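Local coordinates for protein CsoZ (Staphylococcus aureus, PDB 6FF1) that probably serves as a copper metallochaperone in the copper homeostasis of this bacterium, through a heavy-metal-associated domain, at residues N5-A10 against N54-E59; H32-N37 against V43-E48. One frame throughout, in Å; residues are numbered along the deposited sequence. Where two conformers were deposited one is given.

How the contacts relate
From the N terminus the chain first lays down strand 3-10, part of which forms one side of contact 1. It then passes through helix 15-26 into strand 31-36, turns, and returns as strand 42-47. That hairpin is contact 2, a short loop nested wholly inside the long one that contact 1 closes when helix 53-62 packs against strand 3-10. Strands 3-10 and 42-47 are neighbours in the sheet, so the two contacts touch: Ile7 N lies 2.7 Å from Val43 O, a probable hydrogen bond, and the side chains of Asn5 and Tyr47 probably form another. Contact 1 thus joins sheet to helix, contact 2 strand to strand.

Contact 1: residues N5-A10 against N54-E59; sequences NTIYTA and NSIEKE
Ile7 of strand 3-10 meets Ile56 of helix 53-62 methyl to methyl: the terminal methyl of Ile7, CD1, lies 3.7 Å from the short branch of Ile56, the methyl CG2 on its CB, the two chains crossing at a slant. Ile7 reaches it through an extended outer arm (chi2 168°), which carries the terminal methyl across toward the helix. Its other branch, CG2, comes within 4.0 Å of Glu57 OE2. This is a van der Waals approach of a methyl to a carboxylate oxygen. Glu57 CB does not point straight at the strand, but the chain is extended beyond CG and brings the carboxylate nearer. Glu57 is partly exposed, which suits a carboxylate, and its side chain also touches Ile67 and Phe69.

In the ferredoxin-like βαββαβ fold of heavy-metal-associated domains, the helices pack on one face of an antiparallel sheet, and Ile7 and Ile56 belong to the layer between them. Isoleucine suits both places, being apolar and broad at CB.

Around this pair, Ile7 also touches Leu53 and Ile60 of the same helix and Ile67 of strand 66-68, while Ile56 packs on Met28 and Tyr47. The helix turn holding Ile56 and Glu57 is fixed by Lys58 N bonding to Asn54 O at 2.9 Å. Farther along, Glu59 makes a salt bridge with Arg24, linking this helix to helix 15-26.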
ATOM      1  N   ASN A   5       3.217   4.218   7.929  1.00 14.25           N
ATOM      2  CA  ASN A   5       4.145   3.110   7.675  1.00 14.75           C
ATOM      3  C   ASN A   5       4.716   3.202   6.285  1.00 13.90           C
ATOM      4  O   ASN A   5       4.046   3.673   5.333  1.00 14.61           O
ATOM      5  CB  ASN A   5       3.446   1.764   7.736  1.00 17.21           C
ATOM      6  CG  ASN A   5       3.170   1.264   9.084  1.00 18.42           C
ATOM      7  OD1 ASN A   5       2.294   1.740   9.781  1.00 20.24           O
ATOM      8  ND2 ASN A   5       3.928   0.231   9.475  1.00 20.34           N
ATOM      9  N   THR A   6       5.936   2.718   6.172  1.00 12.95           N
ATOM     10  CA  THR A   6       6.541   2.386   4.880  1.00 12.95           C
ATOM     11  C   THR A   6       6.520   0.893   4.759  1.00 12.62           C
ATOM     12  O   THR A   6       7.025   0.196   5.628  1.00 15.11           O
ATOM     13  CB  THR A   6       7.936   2.949   4.773  1.00 15.27           C
ATOM     14  OG1 THR A   6       7.898   4.360   4.981  1.00 20.31           O
ATOM     15  CG2 THR A   6       8.539   2.603   3.410  1.00 17.51           C
ATOM     16  N   ILE A   7       5.886   0.409   3.726  1.00 12.11           N
ATOM     17  CA  ILE A   7       5.760  -0.999   3.423  1.00 11.64           C
ATOM     18  C   ILE A   7       6.686  -1.305   2.270  1.00 11.58           C
ATOM     19  O   ILE A   7       6.608  -0.617   1.220  1.00 13.21           O
ATOM     20  CB  ILE A   7       4.326  -1.387   3.095  1.00 12.80           C
ATOM     21  CG1 ILE A   7       3.377  -0.963   4.212  1.00 14.35           C
ATOM     22  CG2 ILE A   7       4.251  -2.846   2.772  1.00 12.66           C
ATOM     23  CD1 ILE A   7       1.908  -1.048   3.850  1.00 14.10           C
ATOM     24  N   TYR A   8       7.546  -2.290   2.433  1.00 11.15           N
ATOM     25  CA  TYR A   8       8.570  -2.587   1.443  1.00 11.80           C
ATOM     26  C   TYR A   8       8.120  -3.735   0.587  1.00 11.63           C
ATOM     27  O   TYR A   8       8.088  -4.880   0.999  1.00 12.84           O
ATOM     28  CB  TYR A   8       9.890  -2.896   2.132  1.00 12.11           C
ATOM     29  CG  TYR A   8      10.453  -1.707   2.844  1.00 12.64           C
ATOM     30  CD1 TYR A   8       9.992  -1.355   4.126  1.00 14.45           C
ATOM     31  CD2 TYR A   8      11.412  -0.900   2.241  1.00 13.41           C
ATOM     32  CE1 TYR A   8      10.500  -0.242   4.771  1.00 17.31           C
ATOM     33  CE2 TYR A   8      11.927   0.184   2.932  1.00 16.14           C
ATOM     34  CZ  TYR A   8      11.457   0.503   4.179  1.00 16.90           C
ATOM     35  OH  TYR A   8      11.980   1.600   4.857  1.00 23.34           O
ATOM     36  N   THR A   9       7.642  -3.395  -0.596  1.00 13.53           N
ATOM     37  CA  THR A   9       7.064  -4.388  -1.502  1.00 13.07           C
ATOM     38  C   THR A   9       8.076  -4.865  -2.512  1.00 12.90           C
ATOM     39  O   THR A   9       9.111  -4.221  -2.735  1.00 14.44           O
ATOM     40  CB  THR A   9       5.840  -3.893  -2.240  1.00 13.14           C
ATOM     41  OG1 THR A   9       6.214  -2.998  -3.274  1.00 12.96           O
ATOM     42  CG2 THR A   9       4.857  -3.241  -1.298  1.00 14.33           C
ATOM     43  N   ALA A  10       7.723  -5.941  -3.192  1.00 14.11           N
ATOM     44  CA  ALA A  10       8.409  -6.443  -4.354  1.00 15.08           C
ATOM     45  C   ALA A  10       7.355  -6.893  -5.339  1.00 16.13           C
ATOM     46  O   ALA A  10       6.294  -7.421  -4.952  1.00 16.73           O
ATOM     47  CB  ALA A  10       9.319  -7.588  -3.948  1.00 19.49           C
ATOM     48  N   ASN A  54      -2.307  -4.752   8.651  1.00 12.68           N
ATOM     49  CA  ASN A  54      -2.617  -6.026   8.100  1.00 13.60           C
ATOM     50  C   ASN A  54      -3.563  -5.975   6.907  1.00 13.11           C
ATOM     51  O   ASN A  54      -3.425  -6.727   5.941  1.00 13.90           O
ATOM     52  CB  ASN A  54      -3.155  -7.002   9.162  1.00 14.59           C
ATOM     53  CG  ASN A  54      -2.068  -7.532  10.063  1.00 18.30           C
ATOM     54  OD1 ASN A  54      -0.887  -7.250   9.899  1.00 21.12           O
ATOM     55  ND2 ASN A  54      -2.495  -8.264  11.086  1.00 21.65           N
ATOM     56  N   SER A  55      -4.581  -5.131   7.004  1.00 13.99           N
ATOM     57  CA  SER A  55      -5.574  -5.052   5.905  1.00 14.23           C
ATOM     58  C   SER A  55      -4.944  -4.371   4.664  1.00 13.13           C
ATOM     59  O   SER A  55      -5.250  -4.766   3.561  1.00 14.18           O
ATOM     60  CB  SER A  55      -6.858  -4.336   6.342  1.00 17.18           C
ATOM     61  OG  SER A  55      -6.674  -2.964   6.726  1.00 19.04           O
ATOM     62  N   ILE A  56      -4.059  -3.406   4.874  1.00 12.40           N
ATOM     63  CA  ILE A  56      -3.342  -2.799   3.737  1.00 12.45           C
ATOM     64  C   ILE A  56      -2.455  -3.821   3.069  1.00 11.99           C
ATOM     65  O   ILE A  56      -2.403  -3.970   1.861  1.00 13.41           O
ATOM     66  CB  ILE A  56      -2.586  -1.597   4.229  1.00 12.42           C
ATOM     67  CG1 ILE A  56      -3.538  -0.520   4.705  1.00 13.55           C
ATOM     68  CG2 ILE A  56      -1.693  -1.052   3.124  1.00 13.45           C
ATOM     69  CD1 ILE A  56      -2.882   0.600   5.494  1.00 15.03           C
ATOM     70  N   GLU A  57      -1.716  -4.552   3.915  1.00 12.39           N
ATOM     71  CA  GLU A  57      -0.860  -5.597   3.394  1.00 12.23           C
ATOM     72  C   GLU A  57      -1.604  -6.697   2.660  1.00 11.62           C
ATOM     73  O   GLU A  57      -1.135  -7.210   1.663  1.00 12.35           O
ATOM     74  CB  GLU A  57       0.034  -6.153   4.513  1.00 12.69           C
ATOM     75  CG  GLU A  57       0.980  -5.043   4.994  1.00 14.84           C
ATOM     76  CD  GLU A  57       1.942  -5.470   6.019  1.00 18.34           C
ATOM     77  OE1 GLU A  57       1.562  -6.395   6.834  1.00 18.57           O
ATOM     78  OE2 GLU A  57       3.074  -4.937   5.973  1.00 22.31           O
ATOM     79  N   LYS A  58      -2.789  -7.033   3.158  1.00 12.55           N
ATOM     80  CA  LYS A  58      -3.574  -8.030   2.492  1.00 13.44           C
ATOM     81  C   LYS A  58      -3.915  -7.572   1.068  1.00 14.08           C
ATOM     82  O   LYS A  58      -3.913  -8.376   0.148  1.00 15.22           O
ATOM     83  CB  LYS A  58      -4.831  -8.316   3.289  1.00 14.80           C
ATOM     84  CG  LYS A  58      -5.778  -9.273   2.592  1.00 19.31           C
ATOM     85  CD  LYS A  58      -6.999  -9.655   3.417  1.00 21.87           C
ATOM     86  CE  LYS A  58      -7.784 -10.789   2.767  1.00 30.72           C
ATOM     87  NZ  LYS A  58      -8.441 -10.397   1.511  1.00 39.06           N
ATOM     88  N   GLU A  59      -4.237  -6.302   0.898  1.00 13.56           N
ATOM     89  CA  GLU A  59      -4.525  -5.805  -0.451  1.00 15.31           C
ATOM     90  C   GLU A  59      -3.324  -5.911  -1.365  1.00 13.20           C
ATOM     91  O   GLU A  59      -3.449  -6.306  -2.530  1.00 15.00           O
ATOM     92  CB  GLU A  59      -5.006  -4.377  -0.405  1.00 14.71           C
ATOM     93  CG  GLU A  59      -5.325  -3.785  -1.768  1.00 16.10           C
ATOM     94  CD  GLU A  59      -6.403  -4.515  -2.526  1.00 19.13           C
ATOM     95  OE1 GLU A  59      -7.341  -5.045  -1.912  1.00 20.74           O
ATOM     96  OE2 GLU A  59      -6.442  -4.506  -3.776  1.00 19.56           O
TER

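Contact 2: residues H32-N37 against V43-E48; sequences HQVNIN and VTVSYE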
ATOM      1  N   HIS A  32      -5.582   7.490   4.209  0.50 11.19           N
ATOM      2  CA  HIS A  32      -5.569   8.839   3.698  0.50 12.44           C
ATOM      3  C   HIS A  32      -4.397   8.859   2.670  0.50 13.07           C
ATOM      4  O   HIS A  32      -4.502   8.363   1.587  0.50 16.45           O
ATOM      5  CB  HIS A  32      -5.546   9.814   4.870  0.50 13.89           C
ATOM      6  CG  HIS A  32      -6.614   9.532   5.887  0.50 12.96           C
ATOM      7  ND1 HIS A  32      -7.921   9.288   5.534  0.50 12.88           N
ATOM      8  CD2 HIS A  32      -6.560   9.406   7.226  0.50 14.55           C
ATOM      9  CE1 HIS A  32      -8.630   9.040   6.616  0.50 13.12           C
ATOM     10  NE2 HIS A  32      -7.837   9.128   7.663  0.50 14.29           N
ATOM     11  N   GLN A  33      -3.277   9.290   3.032  1.00 17.28           N
ATOM     12  CA  GLN A  33      -2.185   9.527   2.095  1.00 17.05           C
ATOM     13  C   GLN A  33      -1.581   8.179   1.668  1.00 16.04           C
ATOM     14  O   GLN A  33      -1.314   7.307   2.505  1.00 16.68           O
ATOM     15  CB  GLN A  33      -1.158  10.453   2.724  1.00 20.66           C
ATOM     16  CG  GLN A  33      -1.648  11.900   3.000  1.00 25.81           C
ATOM     17  CD  GLN A  33      -2.053  12.176   4.427  1.00 27.98           C
ATOM     18  OE1 GLN A  33      -2.677  11.348   5.056  1.00 26.96           O
ATOM     19  NE2 GLN A  33      -1.711  13.335   4.945  1.00 37.94           N
ATOM     20  N   VAL A  34      -1.293   8.014   0.384  1.00 14.53           N
ATOM     21  CA  VAL A  34      -0.638   6.841  -0.141  1.00 14.39           C
ATOM     22  C   VAL A  34       0.338   7.266  -1.243  1.00 14.30           C
ATOM     23  O   VAL A  34      -0.037   8.060  -2.093  1.00 18.25           O
ATOM     24  CB  VAL A  34      -1.608   5.835  -0.782  1.00 17.12           C
ATOM     25  CG1 VAL A  34      -0.884   4.634  -1.401  1.00 17.62           C
ATOM     26  CG2 VAL A  34      -2.660   5.401   0.208  1.00 17.72           C
ATOM     27  N   ASN A  35       1.553   6.773  -1.190  1.00 13.50           N
ATOM     28  CA  ASN A  35       2.512   6.971  -2.265  1.00 14.67           C
ATOM     29  C   ASN A  35       3.251   5.705  -2.525  1.00 12.72           C
ATOM     30  O   ASN A  35       3.698   5.073  -1.576  1.00 15.12           O
ATOM     31  CB  ASN A  35       3.544   8.038  -1.913  1.00 17.82           C
ATOM     32  CG  ASN A  35       4.521   8.258  -3.006  1.00 26.22           C
ATOM     33  OD1 ASN A  35       5.662   7.762  -2.968  1.00 30.47           O
ATOM     34  ND2 ASN A  35       4.063   8.975  -3.999  1.00 27.20           N
ATOM     35  N   ILE A  36       3.401   5.335  -3.780  1.00 13.04           N
ATOM     36  CA  ILE A  36       4.117   4.172  -4.175  1.00 12.89           C
ATOM     37  C   ILE A  36       5.286   4.591  -5.056  1.00 13.87           C
ATOM     38  O   ILE A  36       5.089   5.251  -6.049  1.00 17.15           O
ATOM     39  CB  ILE A  36       3.264   3.199  -4.886  1.00 17.31           C
ATOM     40  CG1 ILE A  36       2.028   2.860  -4.009  1.00 17.37           C
ATOM     41  CG2 ILE A  36       4.062   1.975  -5.271  1.00 18.58           C
ATOM     42  CD1 ILE A  36       1.145   1.756  -4.530  1.00 20.83           C
ATOM     43  N   ASN A  37       6.488   4.201  -4.665  1.00 13.12           N
ATOM     44  CA  ASN A  37       7.696   4.452  -5.439  1.00 13.71           C
ATOM     45  C   ASN A  37       7.990   3.233  -6.260  1.00 13.41           C
ATOM     46  O   ASN A  37       8.347   2.168  -5.749  1.00 14.61           O
ATOM     47  CB  ASN A  37       8.823   4.788  -4.509  1.00 16.16           C
ATOM     48  CG  ASN A  37      10.131   5.127  -5.217  1.00 18.54           C
ATOM     49  OD1 ASN A  37      10.524   4.468  -6.147  1.00 20.05           O
ATOM     50  ND2 ASN A  37      10.846   6.083  -4.678  1.00 24.19           N
ATOM     51  N   VAL A  43       5.906   1.589  -0.332  1.00 12.54           N
ATOM     52  CA  VAL A  43       4.550   2.078  -0.262  1.00 12.71           C
ATOM     53  C   VAL A  43       4.424   2.794   1.034  1.00 13.04           C
ATOM     54  O   VAL A  43       4.549   2.184   2.115  1.00 15.92           O
ATOM     55  CB  VAL A  43       3.551   0.911  -0.358  1.00 14.50           C
ATOM     56  CG1 VAL A  43       2.129   1.384  -0.135  1.00 16.38           C
ATOM     57  CG2 VAL A  43       3.702   0.175  -1.661  1.00 16.57           C
ATOM     58  N   THR A  44       4.255   4.097   1.010  1.00 12.76           N
ATOM     59  CA  THR A  44       4.069   4.871   2.236  0.50 13.33           C
ATOM     60  C   THR A  44       2.622   5.183   2.401  1.00 12.86           C
ATOM     61  O   THR A  44       1.969   5.647   1.455  1.00 14.69           O
ATOM     62  CB  THR A  44       4.854   6.197   2.285  0.50 15.94           C
ATOM     63  OG1 THR A  44       4.528   7.010   1.155  0.50 21.61           O
ATOM     64  CG2 THR A  44       6.350   5.915   2.298  0.50 16.96           C
ATOM     65  N   VAL A  45       2.105   4.954   3.598  1.00 12.85           N
ATOM     66  CA  VAL A  45       0.687   5.036   3.848  1.00 12.37           C
ATOM     67  C   VAL A  45       0.471   5.717   5.183  1.00 12.38           C
ATOM     68  O   VAL A  45       1.140   5.413   6.142  1.00 14.38           O
ATOM     69  CB  VAL A  45       0.067   3.656   3.815  1.00 14.76           C
ATOM     70  CG1 VAL A  45       0.045   2.962   2.512  1.00 22.92           C
ATOM     71  CG2 VAL A  45       0.663   2.718   4.791  1.00 16.50           C
ATOM     72  N   SER A  46      -0.534   6.591   5.241  1.00 12.71           N
ATOM     73  CA  SER A  46      -1.048   7.168   6.469  1.00 12.83           C
ATOM     74  C   SER A  46      -2.478   6.716   6.633  1.00 12.07           C
ATOM     75  O   SER A  46      -3.289   6.777   5.694  1.00 13.45           O
ATOM     76  CB  SER A  46      -1.013   8.687   6.424  1.00 17.07           C
ATOM     77  OG  SER A  46       0.298   9.110   6.285  1.00 22.99           O
ATOM     78  N   TYR A  47      -2.784   6.167   7.813  1.00 12.34           N
ATOM     79  CA  TYR A  47      -4.055   5.503   7.959  1.00 13.80           C
ATOM     80  C   TYR A  47      -4.478   5.451   9.430  1.00 13.44           C
ATOM     81  O   TYR A  47      -3.681   5.599  10.334  1.00 16.37           O
ATOM     82  CB  TYR A  47      -3.968   4.054   7.448  1.00 13.22           C
ATOM     83  CG  TYR A  47      -2.982   3.198   8.185  1.00 12.87           C
ATOM     84  CD1 TYR A  47      -1.676   3.196   7.825  1.00 14.11           C
ATOM     85  CD2 TYR A  47      -3.338   2.447   9.293  1.00 14.25           C
ATOM     86  CE1 TYR A  47      -0.713   2.498   8.555  1.00 15.26           C
ATOM     87  CE2 TYR A  47      -2.406   1.745   9.988  1.00 15.17           C
ATOM     88  CZ  TYR A  47      -1.101   1.747   9.609  1.00 15.28           C
ATOM     89  OH  TYR A  47      -0.190   1.007  10.358  1.00 17.55           O
ATOM     90  N   GLU A  48      -5.746   5.210   9.611  1.00 13.46           N
ATOM     91  CA  GLU A  48      -6.357   5.033  10.914  1.00 13.31           C
ATOM     92  C   GLU A  48      -7.430   3.983  10.839  1.00 14.88           C
ATOM     93  O   GLU A  48      -7.983   3.695   9.766  1.00 13.37           O
ATOM     94  CB  GLU A  48      -6.948   6.328  11.443  1.00 15.31           C
ATOM     95  CG  GLU A  48      -8.075   6.865  10.577  1.00 14.13           C
ATOM     96  CD  GLU A  48      -8.578   8.229  11.051  1.00 15.55           C
ATOM     97  OE1 GLU A  48      -8.580   9.165  10.235  1.00 16.46           O
ATOM     98  OE2 GLU A  48      -8.983   8.373  12.240  1.00 18.09           O
TER
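Glu48 places CG between its backbone N and carbonyl carbon (chi1 63°) and runs extended from there, while His32 has CG beside its own backbone N (chi1 -51°); neither CB points straight across, yet both side-chain ends come nearer the opposite strand. In the His32 conformer given, one of two deposited, NE2 donates to Glu48 OE1 at 2.7 Å in a nearly straight bond. The oxygen lies close to the ring plane and uses its anti lone pair, the carboxylate being turned 85° from the ring. Holding for this conformer alone, the bond is less certain than the backbone ones.

From this pair along the strands the backbones are hydrogen-bonded: His32 N to Ser46 O (2.8 Å), Ser46 N to Gln33 O (2.9 Å), and Asn35 with Thr44 as an antiparallel hydrogen-bonded pair. This is the β-hairpin of the second and third strands of the ferredoxin-like βαββαβ fold, with strand 31-36 outermost on its side of the sheet within the chain.

Val34 with Val45 and Ile36 with Val43 are non-hydrogen-bonded pairs on the face covered by the helices, where β-branched apolar residues suit extended backbone. Ile36 CG1 is 3.9 Å from Val43 CG2, the side chains lying side by side. Exposed Asn35 and partly exposed Thr44 suit the other face; in the Thr44 conformer given, OG1 makes a weak and doubtful hydrogen bond to Asn35 O, 3.4 Å.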